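Local structure of Alr4995 protein (6LRF) at residues B[474-482]-B[687-695]; B[485-495]-B[508-517]. The protein is a bifunctional enzyme that hydrolyses arginine as an arginine dihydrolase and acts on ornithine as an ornithine cyclodeaminase, probably yielding proline. All blocks are in the same frame, centred on the assembly; numbering follows the deposited sequence.

Interaction 1: B[474-482]-B[687-695]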
loop_
_atom_site.group_PDB
_atom_site.type_symbol
_atom_site.label_atom_id
_atom_site.label_comp_id
_atom_site.label_asym_id
_atom_site.label_seq_id
_atom_site.Cartn_x
_atom_site.Cartn_y
_atom_site.Cartn_z
ATOM N N VAL B 474 -7.653 -20.433 5.197
ATOM C CA VAL B 474 -8.358 -21.258 4.225
ATOM C C VAL B 474 -8.692 -22.613 4.813
ATOM O O VAL B 474 -9.781 -23.148 4.587
ATOM C CB VAL B 474 -7.533 -21.433 2.925
ATOM C CG1 VAL B 474 -7.978 -22.664 2.155
ATOM C CG2 VAL B 474 -7.667 -20.202 2.074
ATOM N N GLU B 475 -7.767 -23.157 5.595
ATOM C CA GLU B 475 -8.000 -24.439 6.234
ATOM C C GLU B 475 -9.177 -24.361 7.204
ATOM O O GLU B 475 -10.016 -25.258 7.252
ATOM C CB GLU B 475 -6.742 -24.921 6.957
ATOM C CG GLU B 475 -6.804 -26.410 7.292
ATOM C CD GLU B 475 -5.541 -26.940 7.963
ATOM O OE1 GLU B 475 -4.698 -26.131 8.425
ATOM O OE2 GLU B 475 -5.402 -28.180 8.022
ATOM N N GLN B 476 -9.257 -23.275 7.961
ATOM C CA GLN B 476 -10.360 -23.113 8.893
ATOM C C GLN B 476 -11.673 -22.868 8.160
ATOM O O GLN B 476 -12.684 -23.474 8.510
ATOM C CB GLN B 476 -10.058 -21.991 9.887
ATOM C CG GLN B 476 -8.801 -22.295 10.712
ATOM C CD GLN B 476 -8.259 -21.102 11.480
ATOM O OE1 GLN B 476 -8.833 -20.012 11.455
ATOM N NE2 GLN B 476 -7.130 -21.304 12.160
ATOM N N VAL B 477 -11.658 -22.025 7.125
ATOM C CA VAL B 477 -12.873 -21.749 6.349
ATOM C C VAL B 477 -13.379 -22.986 5.594
ATOM O O VAL B 477 -14.585 -23.236 5.553
ATOM C CB VAL B 477 -12.659 -20.590 5.345
ATOM C CG1 VAL B 477 -13.908 -20.342 4.552
ATOM C CG2 VAL B 477 -12.284 -19.319 6.071
ATOM N N ALA B 478 -12.468 -23.761 4.999
ATOM C CA ALA B 478 -12.855 -24.974 4.259
ATOM C C ALA B 478 -13.571 -25.954 5.172
ATOM O O ALA B 478 -14.562 -26.572 4.788
ATOM C CB ALA B 478 -11.636 -25.649 3.622
ATOM N N TRP B 479 -13.066 -26.078 6.390
ATOM C CA TRP B 479 -13.666 -26.987 7.358
ATOM C C TRP B 479 -15.050 -26.512 7.817
ATOM O O TRP B 479 -15.999 -27.311 7.872
ATOM C CB TRP B 479 -12.745 -27.150 8.561
ATOM C CG TRP B 479 -13.034 -28.364 9.368
ATOM C CD1 TRP B 479 -13.722 -29.485 8.972
ATOM C CD2 TRP B 479 -12.655 -28.584 10.723
ATOM N NE1 TRP B 479 -13.779 -30.390 10.005
ATOM C CE2 TRP B 479 -13.133 -29.858 11.092
ATOM C CE3 TRP B 479 -11.952 -27.828 11.663
ATOM C CZ2 TRP B 479 -12.925 -30.390 12.365
ATOM C CZ3 TRP B 479 -11.749 -28.358 12.920
ATOM C CH2 TRP B 479 -12.234 -29.626 13.260
ATOM N N GLU B 480 -15.156 -25.223 8.151
ATOM C CA GLU B 480 -16.435 -24.630 8.550
ATOM C C GLU B 480 -17.423 -24.803 7.408
ATOM O O GLU B 480 -18.576 -25.139 7.611
ATOM C CB GLU B 480 -16.269 -23.144 8.898
ATOM C CG GLU B 480 -15.423 -22.831 10.152
ATOM C CD GLU B 480 -14.902 -21.383 10.181
ATOM O OE1 GLU B 480 -15.080 -20.662 9.172
ATOM O OE2 GLU B 480 -14.292 -20.968 11.199
ATOM N N LEU B 481 -16.932 -24.618 6.189
ATOM C CA LEU B 481 -17.767 -24.663 4.999
ATOM C C LEU B 481 -18.335 -26.053 4.710
ATOM O O LEU B 481 -19.504 -26.176 4.362
ATOM C CB LEU B 481 -16.966 -24.169 3.799
ATOM C CG LEU B 481 -17.718 -23.672 2.577
ATOM C CD1 LEU B 481 -18.941 -22.885 2.969
ATOM C CD2 LEU B 481 -16.766 -22.786 1.810
ATOM N N ARG B 482 -17.518 -27.094 4.835
ATOM C CA ARG B 482 -17.998 -28.467 4.639
ATOM C C ARG B 482 -18.974 -28.877 5.748
ATOM O O ARG B 482 -19.990 -29.543 5.495
ATOM C CB ARG B 482 -16.820 -29.446 4.584
ATOM C CG ARG B 482 -17.196 -30.911 4.384
ATOM C CD ARG B 482 -15.923 -31.749 4.350
ATOM N NE ARG B 482 -16.154 -33.190 4.253
ATOM C CZ ARG B 482 -16.289 -34.003 5.299
ATOM N NH1 ARG B 482 -16.489 -35.302 5.105
ATOM N NH2 ARG B 482 -16.218 -33.522 6.537
ATOM N N LEU B 687 -8.953 -22.817 -1.410
ATOM C CA LEU B 687 -10.198 -23.259 -0.802
ATOM C C LEU B 687 -10.734 -24.500 -1.508
ATOM O O LEU B 687 -11.161 -25.463 -0.856
ATOM C CB LEU B 687 -11.243 -22.141 -0.829
ATOM C CG LEU B 687 -12.611 -22.506 -0.261
ATOM C CD1 LEU B 687 -12.519 -22.731 1.252
ATOM C CD2 LEU B 687 -13.622 -21.421 -0.595
ATOM N N THR B 688 -10.709 -24.491 -2.838
ATOM C CA THR B 688 -11.209 -25.653 -3.582
ATOM C C THR B 688 -10.250 -26.853 -3.458
ATOM O O THR B 688 -10.694 -28.001 -3.369
ATOM C CB THR B 688 -11.453 -25.320 -5.076
ATOM O OG1 THR B 688 -10.406 -24.464 -5.556
ATOM C CG2 THR B 688 -12.809 -24.616 -5.251
ATOM N N GLN B 689 -8.947 -26.586 -3.444
ATOM C CA GLN B 689 -7.968 -27.634 -3.191
ATOM C C GLN B 689 -8.197 -28.212 -1.807
ATOM O O GLN B 689 -8.209 -29.424 -1.625
ATOM C CB GLN B 689 -6.544 -27.098 -3.304
ATOM C CG GLN B 689 -6.087 -26.829 -4.719
ATOM C CD GLN B 689 -4.850 -25.954 -4.755
ATOM O OE1 GLN B 689 -4.655 -25.161 -5.683
ATOM N NE2 GLN B 689 -4.010 -26.082 -3.733
ATOM N N GLN B 690 -8.405 -27.332 -0.833
ATOM C CA GLN B 690 -8.579 -27.769 0.541
ATOM C C GLN B 690 -9.882 -28.533 0.756
ATOM O O GLN B 690 -9.959 -29.406 1.622
ATOM C CB GLN B 690 -8.510 -26.572 1.479
ATOM C CG GLN B 690 -8.305 -26.945 2.919
ATOM C CD GLN B 690 -6.923 -27.506 3.186
ATOM O OE1 GLN B 690 -6.066 -27.539 2.301
ATOM N NE2 GLN B 690 -6.702 -27.953 4.412
ATOM N N LEU B 691 -10.904 -28.215 -0.033
ATOM C CA LEU B 691 -12.192 -28.899 0.073
ATOM C C LEU B 691 -12.132 -30.292 -0.521
ATOM O O LEU B 691 -12.941 -31.163 -0.193
ATOM C CB LEU B 691 -13.293 -28.107 -0.625
ATOM C CG LEU B 691 -13.865 -26.930 0.158
ATOM C CD1 LEU B 691 -14.546 -25.990 -0.802
ATOM C CD2 LEU B 691 -14.842 -27.425 1.200
ATOM N N ASP B 692 -11.185 -30.488 -1.425
ATOM C CA ASP B 692 -11.019 -31.785 -2.052
ATOM C C ASP B 692 -10.316 -32.745 -1.092
ATOM O O ASP B 692 -10.656 -33.929 -1.013
ATOM C CB ASP B 692 -10.248 -31.637 -3.360
ATOM C CG ASP B 692 -11.085 -30.994 -4.452
ATOM O OD1 ASP B 692 -12.326 -31.183 -4.437
ATOM O OD2 ASP B 692 -10.506 -30.306 -5.326
ATOM N N LYS B 693 -9.351 -32.212 -0.346
ATOM C CA LYS B 693 -8.624 -32.992 0.647
ATOM C C LYS B 693 -9.559 -33.510 1.734
ATOM O O LYS B 693 -9.307 -34.550 2.337
ATOM C CB LYS B 693 -7.511 -32.151 1.266
ATOM C CG LYS B 693 -6.516 -31.634 0.258
ATOM C CD LYS B 693 -5.333 -30.970 0.930
ATOM C CE LYS B 693 -4.367 -30.415 -0.103
ATOM N NZ LYS B 693 -3.138 -29.860 0.533
ATOM N N LEU B 694 -10.643 -32.781 1.973
ATOM C CA LEU B 694 -11.593 -33.126 3.026
ATOM C C LEU B 694 -12.536 -34.273 2.670
ATOM O O LEU B 694 -12.797 -35.150 3.498
ATOM C CB LEU B 694 -12.436 -31.906 3.396
ATOM C CG LEU B 694 -11.737 -30.809 4.186
ATOM C CD1 LEU B 694 -12.758 -29.783 4.641
ATOM C CD2 LEU B 694 -10.993 -31.400 5.373
ATOM N N THR B 695 -13.077 -34.259 1.458
ATOM C CA THR B 695 -14.124 -35.224 1.145
ATOM C C THR B 695 -13.634 -36.324 0.200
ATOM O O THR B 695 -14.374 -36.802 -0.666
ATOM C CB THR B 695 -15.373 -34.509 0.565
ATOM O OG1 THR B 695 -16.410 -35.462 0.271
ATOM C CG2 THR B 695 -15.011 -33.683 -0.672
#

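Interaction 2: B[485-495]-B[508-517]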
loop_
_atom_site.group_PDB
_atom_site.type_symbol
_atom_site.label_atom_id
_atom_site.label_comp_id
_atom_site.label_asym_id
_atom_site.label_seq_id
_atom_site.Cartn_x
_atom_site.Cartn_y
_atom_site.Cartn_z
ATOM N N ARG B 485 -22.326 -27.299 4.979
ATOM C CA ARG B 485 -23.044 -27.878 3.839
ATOM C C ARG B 485 -23.651 -29.251 4.178
ATOM O O ARG B 485 -24.800 -29.544 3.812
ATOM C CB ARG B 485 -22.126 -28.021 2.619
ATOM C CG ARG B 485 -22.834 -28.644 1.418
ATOM C CD ARG B 485 -21.874 -29.114 0.332
ATOM N NE ARG B 485 -21.070 -30.262 0.759
ATOM C CZ ARG B 485 -20.246 -30.942 -0.039
ATOM N NH1 ARG B 485 -20.110 -30.601 -1.320
ATOM N NH2 ARG B 485 -19.557 -31.968 0.447
ATOM N N ASP B 486 -22.871 -30.087 4.869
ATOM C CA ASP B 486 -23.328 -31.420 5.282
ATOM C C ASP B 486 -24.506 -31.317 6.250
ATOM O O ASP B 486 -25.443 -32.116 6.200
ATOM C CB ASP B 486 -22.180 -32.210 5.925
ATOM C CG ASP B 486 -21.011 -32.436 4.969
ATOM O OD1 ASP B 486 -21.178 -32.250 3.736
ATOM O OD2 ASP B 486 -19.923 -32.811 5.453
ATOM N N ALA B 487 -24.458 -30.312 7.119
ATOM C CA ALA B 487 -25.550 -30.053 8.049
ATOM C C ALA B 487 -26.739 -29.342 7.388
ATOM O O ALA B 487 -27.686 -28.964 8.072
ATOM C CB ALA B 487 -25.043 -29.240 9.228
ATOM N N GLY B 488 -26.687 -29.158 6.069
ATOM C CA GLY B 488 -27.753 -28.490 5.331
ATOM C C GLY B 488 -27.953 -26.984 5.558
ATOM O O GLY B 488 -28.990 -26.437 5.176
ATOM N N GLY B 489 -26.975 -26.314 6.167
ATOM C CA GLY B 489 -27.060 -24.887 6.467
ATOM C C GLY B 489 -27.033 -23.967 5.255
ATOM O O GLY B 489 -27.065 -24.418 4.123
ATOM N N LYS B 490 -26.992 -22.662 5.484
ATOM C CA LYS B 490 -27.063 -21.727 4.371
ATOM C C LYS B 490 -25.786 -20.894 4.266
ATOM O O LYS B 490 -25.341 -20.276 5.233
ATOM C CB LYS B 490 -28.286 -20.824 4.513
ATOM C CG LYS B 490 -28.537 -19.905 3.331
ATOM C CD LYS B 490 -29.686 -18.925 3.630
ATOM C CE LYS B 490 -30.248 -18.303 2.354
ATOM N NZ LYS B 490 -31.500 -17.516 2.597
ATOM N N VAL B 491 -25.180 -20.898 3.089
ATOM C CA VAL B 491 -23.974 -20.111 2.865
ATOM C C VAL B 491 -24.280 -19.067 1.795
ATOM O O VAL B 491 -24.846 -19.387 0.750
ATOM C CB VAL B 491 -22.782 -20.999 2.446
ATOM C CG1 VAL B 491 -21.585 -20.149 2.035
ATOM C CG2 VAL B 491 -22.404 -21.972 3.583
ATOM N N VAL B 492 -23.946 -17.811 2.075
ATOM C CA VAL B 492 -24.228 -16.734 1.139
ATOM C C VAL B 492 -22.894 -16.172 0.674
ATOM O O VAL B 492 -21.971 -16.004 1.472
ATOM C CB VAL B 492 -25.096 -15.627 1.772
ATOM C CG1 VAL B 492 -25.283 -14.464 0.804
ATOM C CG2 VAL B 492 -26.451 -16.190 2.170
ATOM N N VAL B 493 -22.783 -15.912 -0.620
ATOM C CA VAL B 493 -21.571 -15.334 -1.168
ATOM C C VAL B 493 -21.868 -13.958 -1.742
ATOM O O VAL B 493 -22.884 -13.759 -2.413
ATOM C CB VAL B 493 -20.964 -16.259 -2.252
ATOM C CG1 VAL B 493 -19.818 -15.585 -2.945
ATOM C CG2 VAL B 493 -20.489 -17.567 -1.615
ATOM N N THR B 494 -21.002 -12.997 -1.444
ATOM C CA THR B 494 -20.999 -11.719 -2.148
ATOM C C THR B 494 -19.743 -11.714 -3.007
ATOM O O THR B 494 -18.713 -12.244 -2.602
ATOM C CB THR B 494 -21.006 -10.507 -1.188
ATOM O OG1 THR B 494 -19.733 -10.410 -0.538
ATOM C CG2 THR B 494 -22.065 -10.684 -0.127
ATOM N N ALA B 495 -19.802 -11.153 -4.203
ATOM C CA ALA B 495 -18.629 -11.244 -5.062
ATOM C C ALA B 495 -18.523 -10.046 -5.988
ATOM O O ALA B 495 -19.531 -9.578 -6.488
ATOM C CB ALA B 495 -18.675 -12.544 -5.869
ATOM N N LEU B 508 -15.110 -20.315 -7.999
ATOM C CA LEU B 508 -16.424 -19.935 -7.494
ATOM C C LEU B 508 -17.509 -20.754 -8.196
ATOM O O LEU B 508 -18.426 -21.231 -7.550
ATOM C CB LEU B 508 -16.673 -18.426 -7.673
ATOM C CG LEU B 508 -18.063 -17.930 -7.258
ATOM C CD1 LEU B 508 -18.442 -18.471 -5.879
ATOM C CD2 LEU B 508 -18.115 -16.416 -7.254
ATOM N N SER B 509 -17.390 -20.915 -9.514
ATOM C CA SER B 509 -18.302 -21.759 -10.297
ATOM C C SER B 509 -18.404 -23.148 -9.718
ATOM O O SER B 509 -19.487 -23.731 -9.616
ATOM C CB SER B 509 -17.819 -21.893 -11.751
ATOM O OG SER B 509 -18.060 -20.725 -12.498
ATOM N N ARG B 510 -17.245 -23.696 -9.380
ATOM C CA ARG B 510 -17.185 -25.044 -8.844
ATOM C C ARG B 510 -17.891 -25.123 -7.486
ATOM O O ARG B 510 -18.701 -26.025 -7.254
ATOM C CB ARG B 510 -15.732 -25.498 -8.734
ATOM C CG ARG B 510 -15.591 -26.814 -8.025
ATOM C CD ARG B 510 -14.607 -27.736 -8.703
ATOM N NE ARG B 510 -14.580 -29.001 -7.980
ATOM C CZ ARG B 510 -13.629 -29.354 -7.125
ATOM N NH1 ARG B 510 -12.598 -28.548 -6.909
ATOM N NH2 ARG B 510 -13.703 -30.523 -6.501
ATOM N N LEU B 511 -17.597 -24.172 -6.600
ATOM C CA LEU B 511 -18.301 -24.079 -5.318
ATOM C C LEU B 511 -19.829 -24.109 -5.459
ATOM O O LEU B 511 -20.511 -24.806 -4.707
ATOM C CB LEU B 511 -17.883 -22.808 -4.578
ATOM C CG LEU B 511 -16.480 -22.827 -3.982
ATOM C CD1 LEU B 511 -16.179 -21.489 -3.354
ATOM C CD2 LEU B 511 -16.361 -23.942 -2.954
ATOM N N ILE B 512 -20.360 -23.353 -6.418
ATOM C CA ILE B 512 -21.806 -23.262 -6.629
ATOM C C ILE B 512 -22.362 -24.598 -7.148
ATOM O O ILE B 512 -23.420 -25.071 -6.709
ATOM C CB ILE B 512 -22.158 -22.119 -7.632
ATOM C CG1 ILE B 512 -21.830 -20.741 -7.032
ATOM C CG2 ILE B 512 -23.617 -22.188 -8.024
ATOM C CD1 ILE B 512 -21.731 -19.618 -8.052
ATOM N N ARG B 513 -21.632 -25.184 -8.091
ATOM C CA ARG B 513 -21.967 -26.471 -8.701
ATOM C C ARG B 513 -22.068 -27.599 -7.671
ATOM O O ARG B 513 -22.946 -28.447 -7.766
ATOM C CB ARG B 513 -20.916 -26.820 -9.760
ATOM C CG ARG B 513 -21.337 -27.856 -10.771
ATOM C CD ARG B 513 -20.525 -27.704 -12.062
ATOM N NE ARG B 513 -19.089 -27.894 -11.859
ATOM C CZ ARG B 513 -18.157 -26.989 -12.137
ATOM N NH1 ARG B 513 -18.497 -25.801 -12.632
ATOM N NH2 ARG B 513 -16.876 -27.269 -11.924
ATOM N N GLU B 514 -21.185 -27.579 -6.677
ATOM C CA GLU B 514 -21.078 -28.659 -5.696
ATOM C C GLU B 514 -21.770 -28.404 -4.344
ATOM O O GLU B 514 -21.487 -29.095 -3.359
ATOM C CB GLU B 514 -19.601 -28.967 -5.467
ATOM C CG GLU B 514 -18.905 -29.345 -6.765
ATOM C CD GLU B 514 -17.447 -29.734 -6.585
ATOM O OE1 GLU B 514 -16.965 -29.763 -5.429
ATOM O OE2 GLU B 514 -16.782 -30.015 -7.609
ATOM N N GLY B 515 -22.658 -27.408 -4.302
ATOM C CA GLY B 515 -23.564 -27.214 -3.182
ATOM C C GLY B 515 -23.108 -26.393 -1.983
ATOM O O GLY B 515 -23.694 -26.498 -0.911
ATOM N N TYR B 516 -22.076 -25.574 -2.145
ATOM C CA TYR B 516 -21.593 -24.758 -1.040
ATOM C C TYR B 516 -22.205 -23.354 -1.020
ATOM O O TYR B 516 -21.972 -22.600 -0.095
ATOM C CB TYR B 516 -20.071 -24.626 -1.088
ATOM C CG TYR B 516 -19.328 -25.932 -0.967
ATOM C CD1 TYR B 516 -18.976 -26.662 -2.102
ATOM C CD2 TYR B 516 -18.980 -26.439 0.273
ATOM C CE1 TYR B 516 -18.287 -27.859 -2.002
ATOM C CE2 TYR B 516 -18.295 -27.636 0.383
ATOM C CZ TYR B 516 -17.951 -28.340 -0.758
ATOM O OH TYR B 516 -17.267 -29.526 -0.646
ATOM N N VAL B 517 -22.958 -22.993 -2.050
ATOM C CA VAL B 517 -23.452 -21.633 -2.178
ATOM C C VAL B 517 -24.965 -21.628 -2.368
ATOM O O VAL B 517 -25.469 -22.113 -3.378
ATOM C CB VAL B 517 -22.763 -20.905 -3.356
ATOM C CG1 VAL B 517 -23.205 -19.447 -3.428
ATOM C CG2 VAL B 517 -21.266 -20.971 -3.196
#

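Interaction 1: B[474-482]-B[687-695]
L687 enters helix 467-486 as a knob into a hole, lodged among V474, V477, A478 and L481. Its CG lies anti to the backbone N (chi1 178°), which brings the branched end closer to helix 467-486, and CD1 settles on the backbone at A478, 3.8 Å from A478 CA. The other methyl, CD2, meets CD2 of L481. The small side chain of A478 is consistent with the close approach of the helices, their local axes coming to 9.1 Å at a crossing angle of -56°. A478 CB lies 3.6 Å from Q690 CG, and the carbonyl O of A478 is met by L691 CD2 and L694 CD1. Q690 bends at chi2, and its amide ends beside the stem of E475, with Q690 NE2 3.3 Å from E475 CG. The amide and carboxylate stand nearly perpendicular, and no hydrogen bond joins them. At the C-terminal end of the interface, R482 is extended from CG to NE, with the guanidinium turned across the end (chi4 -90°). Its aliphatic part rests on L694, R482 CD being 3.6 Å from L694 CB; the carbonyl O of L694 sits over one face of the guanidinium. An alanine in place of R482 would be likely to uncover the side chain of L694 and open a gap beside it. Further out, E475 forms a salt bridge with R165 of the second subunit, and W479 meets W24 of that subunit edge-to-face. The contact packs the helix before the first Rossmann strand against the last helix of the chain: V477 and L481 rest on strands 651-656 and 629-633, while L687 and L691 reach L511 of helix 505-513.

Interaction 2: B[485-495]-B[508-517]
The guanidinium of R485 lies flat on the ring of Y516 in a cation-pi stack, centres 4.2 Å apart and planes 19° from parallel. Y516 OH sits over that face of the guanidinium, whereas D486 OD1 and E514 O approach its edge in plane; L511 O lies in plane at the edge of the ring. Within the Rossmann fold this ties the end of helix 467-486 to the turn after helix 505-513, the helix of the beta-alpha-beta unit linking strands 491-495 and 519-523. A bend at chi3 (68°) folds the arginine over the ring, and R485 CD makes a CH-pi contact 4.0 Å from the centroid of Y516. At the rim R485 NH1 donates to E514 O, 2.9 Å away with an N-H...O angle of 144°, and D486 adds a salt bridge. Helix 467-486 ends in a Schellman motif, with G488 at positive phi, and the chain turns back into strand 491-495. The side of the strand facing helix 505-513 is apolar: V493 CG1 meets L508 CD1, and A495 CB meets L508 CD2. V493 CG2 also lies 3.8 Å from V517 CG1. Nearer the strand's N-terminal end, V491 CB rests 3.1 Å from the carbonyl O of Y516.

Overall arrangement
Helix 467-486 serves both contacts, its middle in interaction 1 and its C-terminal end in interaction 2; the centres of the two contacts are 12 Å apart. Interaction 1 is partly buried helix-on-helix packing, almost wholly apolar at its centre and with polar chains along its flanks. Interaction 2 is more deeply buried and mixes valine packing of the parallel sheet on helix 505-513 and the turn after it with a stacked, hydrogen-bonded arginine at the helix end. They join directly: L691 packs on Y516, L481 touches V491, and D692 forms a salt bridge with R510. Along the chain, interaction 2 is nested within the span closed by interaction 1; the last helix packs against helix 467-486, which leads into strand 491-495.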